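Local coordinates for FEZ-1 protein (Fluoribacter gormanii, PDB 5WCK) that probably hydrolyses beta-lactam antibiotics as a monomeric zinc enzyme of metallo-beta-lactamase subclass B3, at residues A[75-78]-A[79-82]; A[101-104]-A[105-109]. The protein carries 2 engineered substitutions. One frame throughout, in Å; residues are numbered along the deposited sequence.

Interaction 1: residues A[75-78]-A[79-82]; sequences DHAA and GSEL. With ZN (zinc ion), chain C.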
loop_
_atom_site.group_PDB
_atom_site.type_symbol
_atom_site.label_atom_id
_atom_site.label_comp_id
_atom_site.label_asym_id
_atom_site.label_seq_id
_atom_site.Cartn_x
_atom_site.Cartn_y
_atom_site.Cartn_z
ATOM N N ASP A 75 -3.391 8.779 4.885
ATOM C CA ASP A 75 -2.774 9.076 3.596
ATOM C C ASP A 75 -3.002 7.938 2.593
ATOM O O ASP A 75 -2.802 8.165 1.409
ATOM C CB ASP A 75 -1.291 9.445 3.719
ATOM C CG ASP A 75 -0.393 8.423 4.392
ATOM O OD1 ASP A 75 -0.867 7.784 5.343
ATOM O OD2 ASP A 75 0.797 8.313 4.005
ATOM N N HIS A 76 -3.380 6.739 3.059
ATOM C CA HIS A 76 -3.682 5.620 2.165
ATOM C C HIS A 76 -5.166 5.273 2.115
ATOM O O HIS A 76 -5.592 4.649 1.133
ATOM C CB HIS A 76 -2.827 4.395 2.539
ATOM C CG HIS A 76 -1.390 4.764 2.617
ATOM N ND1 HIS A 76 -0.651 5.076 1.500
ATOM C CD2 HIS A 76 -0.590 5.025 3.674
ATOM C CE1 HIS A 76 0.552 5.477 1.868
ATOM N NE2 HIS A 76 0.642 5.423 3.182
ATOM N N ALA A 77 -5.945 5.674 3.129
ATOM C CA ALA A 77 -7.301 5.141 3.330
ATOM C C ALA A 77 -8.374 6.228 3.503
ATOM O O ALA A 77 -9.540 5.871 3.630
ATOM C CB ALA A 77 -7.320 4.220 4.518
ATOM N N ALA A 78 -8.014 7.512 3.555
ATOM C CA ALA A 78 -9.044 8.552 3.868
ATOM C C ALA A 78 -10.157 8.600 2.813
ATOM O O ALA A 78 -11.314 8.902 3.149
ATOM C CB ALA A 78 -8.406 9.902 3.986
ATOM N N GLY A 79 -9.815 8.319 1.563
ATOM C CA GLY A 79 -10.761 8.414 0.428
ATOM C C GLY A 79 -11.719 7.237 0.307
ATOM O O GLY A 79 -12.531 7.214 -0.622
ATOM N N SER A 80 -11.644 6.243 1.200
ATOM C CA SER A 80 -12.327 4.961 0.978
ATOM C C SER A 80 -13.851 5.131 0.985
ATOM O O SER A 80 -14.525 4.555 0.133
ATOM C CB SER A 80 -11.877 3.902 1.924
ATOM O OG SER A 80 -10.503 3.559 1.653
ATOM N N GLU A 81 -14.386 5.909 1.931
ATOM C CA GLU A 81 -15.865 6.071 1.987
ATOM C C GLU A 81 -16.376 6.678 0.670
ATOM O O GLU A 81 -17.394 6.204 0.134
ATOM C CB GLU A 81 -16.292 6.876 3.207
ATOM C CG GLU A 81 -17.811 7.036 3.301
ATOM C CD GLU A 81 -18.642 5.764 3.334
ATOM O OE1 GLU A 81 -18.102 4.680 3.634
ATOM O OE2 GLU A 81 -19.879 5.867 3.082
ATOM N N LEU A 82 -15.704 7.717 0.160
ATOM C CA LEU A 82 -16.088 8.335 -1.111
ATOM C C LEU A 82 -16.080 7.305 -2.242
ATOM O O LEU A 82 -16.993 7.253 -3.059
ATOM C CB LEU A 82 -15.130 9.473 -1.465
ATOM C CG LEU A 82 -15.248 10.729 -0.610
ATOM C CD1 LEU A 82 -14.025 11.602 -0.836
ATOM C CD2 LEU A 82 -16.534 11.481 -0.960
HETATM ZN ZN ZN C . 2.012 6.682 4.255
HETATM O O HOH W 1 1.543 6.546 6.209
HETATM O O HOH W 2 -12.905 6.699 4.354
HETATM O O HOH W 3 -13.844 9.119 1.992
#
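Ser80 reaches back to Ala77 across a type I beta turn that joins the short helix 74-77 to helix 80-87. Its backbone N donates to Ala77 O at 3.2 Å with an N-H...O angle of 156°, the bond that closes the turn. The hydroxyl stays close to the same carbonyl, Ser80 OG lying 3.2 Å from Ala77 O, because a first torsion of -67° turns it away from its own carbonyl carbon and back toward Ala77. Its hydrogen bond to Ser41 OG lies beyond the turn, so this small polar residue ties the start of helix 80-87 to the loop after strand 35-39.

Water makes the second set of bonds. Ala78 O accepts from two waters; one of them accepts in turn from Glu81 N and the other from Leu82 N. Both N-H groups belong to the first turn of the helix, and the waters link them to Ala78 O, which lies too far for a direct bond. Ala77, Ala78 and Gly79 are small enough for this buried bend.

Metal bonds occupy the far end. Asp75 OD2 holds zinc at 2.0 Å and His76 NE2 at 2.1 Å, while His215 and a water complete the site. Asp75 CG lies between the backbone N and the carbonyl carbon (chi1 57°), which puts the carboxylate beside the His76 imidazole. Its other oxygen, OD1, accepts a hydrogen bond of 2.8 Å from that zinc-bound water. One carboxylate thus grips both the metal and its water ligand, which probably helps to orient the water, and the zinc probably makes that water a stronger donor.

Interaction 2: residues A[101-104]-A[105-109]; sequences ILSG and GKSDF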
loop_
_atom_site.group_PDB
_atom_site.type_symbol
_atom_site.label_atom_id
_atom_site.label_comp_id
_atom_site.label_asym_id
_atom_site.label_seq_id
_atom_site.Cartn_x
_atom_site.Cartn_y
_atom_site.Cartn_z
ATOM N N ILE A 101 -10.034 1.448 10.651
ATOM C CA ILE A 101 -10.891 1.848 9.542
ATOM C C ILE A 101 -12.311 2.171 10.050
ATOM O O ILE A 101 -12.879 3.195 9.677
ATOM C CB ILE A 101 -10.864 0.774 8.441
ATOM C CG1 ILE A 101 -9.461 0.636 7.831
ATOM C CG2 ILE A 101 -11.913 1.065 7.374
ATOM C CD1 ILE A 101 -8.880 1.924 7.312
ATOM N N LEU A 102 -12.869 1.323 10.907
ATOM C CA LEU A 102 -14.264 1.537 11.404
ATOM C C LEU A 102 -14.347 2.835 12.229
ATOM O O LEU A 102 -15.360 3.541 12.187
ATOM C CB LEU A 102 -14.704 0.346 12.262
ATOM C CG LEU A 102 -14.811 -1.006 11.565
ATOM C CD1 LEU A 102 -15.345 -2.056 12.524
ATOM C CD2 LEU A 102 -15.654 -0.951 10.310
ATOM N N SER A 103 -13.275 3.161 12.964
ATOM C CA SER A 103 -13.253 4.303 13.875
ATOM C C SER A 103 -12.718 5.565 13.182
ATOM O O SER A 103 -12.599 6.630 13.811
ATOM C CB SER A 103 -12.462 3.985 15.117
ATOM O OG SER A 103 -11.066 3.921 14.847
ATOM N N GLY A 104 -12.320 5.474 11.903
ATOM C CA GLY A 104 -11.773 6.626 11.220
ATOM C C GLY A 104 -10.519 7.165 11.898
ATOM O O GLY A 104 -10.265 8.372 11.865
ATOM N N GLY A 105 -9.733 6.288 12.537
ATOM C CA GLY A 105 -8.489 6.690 13.155
ATOM C C GLY A 105 -8.553 6.845 14.671
ATOM O O GLY A 105 -7.515 6.927 15.339
ATOM N N LYS A 106 -9.754 6.853 15.254
ATOM C CA LYS A 106 -9.862 7.133 16.700
ATOM C C LYS A 106 -9.295 6.007 17.577
ATOM O O LYS A 106 -8.934 6.285 18.742
ATOM C CB LYS A 106 -11.313 7.475 17.043
ATOM C CG LYS A 106 -11.738 8.795 16.433
ATOM C CD LYS A 106 -13.127 9.253 16.837
ATOM C CE LYS A 106 -13.444 10.620 16.275
ATOM N NZ LYS A 106 -14.813 11.056 16.643
ATOM N N SER A 107 -9.154 4.773 17.050
ATOM C CA SER A 107 -8.597 3.651 17.790
ATOM C C SER A 107 -7.108 3.403 17.477
ATOM O O SER A 107 -6.544 2.406 17.909
ATOM C CB SER A 107 -9.376 2.388 17.577
ATOM O OG SER A 107 -9.204 1.902 16.241
ATOM N N ASP A 108 -6.479 4.299 16.724
ATOM C CA ASP A 108 -5.088 4.077 16.296
ATOM C C ASP A 108 -4.187 3.998 17.535
ATOM O O ASP A 108 -4.273 4.845 18.432
ATOM C CB ASP A 108 -4.647 5.205 15.369
ATOM C CG ASP A 108 -3.311 4.963 14.688
ATOM O OD1 ASP A 108 -2.260 5.051 15.381
ATOM O OD2 ASP A 108 -3.346 4.699 13.473
ATOM N N PHE A 109 -3.299 2.996 17.571
ATOM C CA PHE A 109 -2.444 2.775 18.733
ATOM C C PHE A 109 -1.568 3.977 19.034
ATOM O O PHE A 109 -1.130 4.137 20.196
ATOM C CB PHE A 109 -1.548 1.537 18.582
ATOM C CG PHE A 109 -0.311 1.743 17.732
ATOM C CD1 PHE A 109 -0.344 1.514 16.367
ATOM C CD2 PHE A 109 0.891 2.140 18.312
ATOM C CE1 PHE A 109 0.795 1.697 15.594
ATOM C CE2 PHE A 109 2.024 2.327 17.534
ATOM C CZ PHE A 109 1.968 2.096 16.181
#
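Ser103 and Ser107 face each other where helix 95-103 gives way to a loop. From Ser103 the CB points toward the residues that follow and stands 3.9 Å from both Lys106 N and Ser107 N, in van der Waals contact with the turning backbone. Next comes OG, which takes a hydrogen bond from Ser107 N at 3.0 Å, bent to an N-H...O angle of 144°. The torsion that places it there sets OG between the backbone N and the carbonyl carbon (chi1 72°), and the same position lets it bond to Ser99 O one turn earlier in the helix. Serine suits the place because a single short hydroxyl can serve both the last helical turn and the new loop. Ser107 OG comes within 3.1 Å of Ser103 OG and is hydrogen-bonded to Ser99 OG.

The backbone closes the helix with a Schellman motif, Gly104 taking positive phi, which glycine adopts readily. A type I' turn runs from Ser103 to Lys106, where Lys106 N donates to Ser103 O at 3.2 Å. At Gly105, phi is 102°, and a beta carbon would collide with the carbonyl oxygen of Gly104, so glycine fits here too.

Lys106 lays the beginning of its chain alongside that same Ser103 carbonyl: CB and CG pass 3.6 and 3.5 Å from Ser103 O. Beyond CG the aliphatic chain is extended and carries the ammonium group away from the turn, an arrangement suited to an exposed lysine.

How the interactions relate
Interaction 1 comes first along the chain and closes before interaction 2 opens; their centres lie about 13 Å apart, on the same side of the chain's centre. Strand 90-94, part of the seven-stranded mixed sheet, lies between them in sequence: helix 80-87 leads into it and helix 95-103 leaves it. The two regions touch where Ala77 CB packs against Ile101 CD1 at 3.9 Å, and Ile101 also rests on Tyr91 and Val93 of that strand. In 101-109, Asp108 touches His73, a ligand of the other zinc ion. The turn between two helices thus supplies ligands to one zinc, while the residues after the later helix end lie against a ligand of the other.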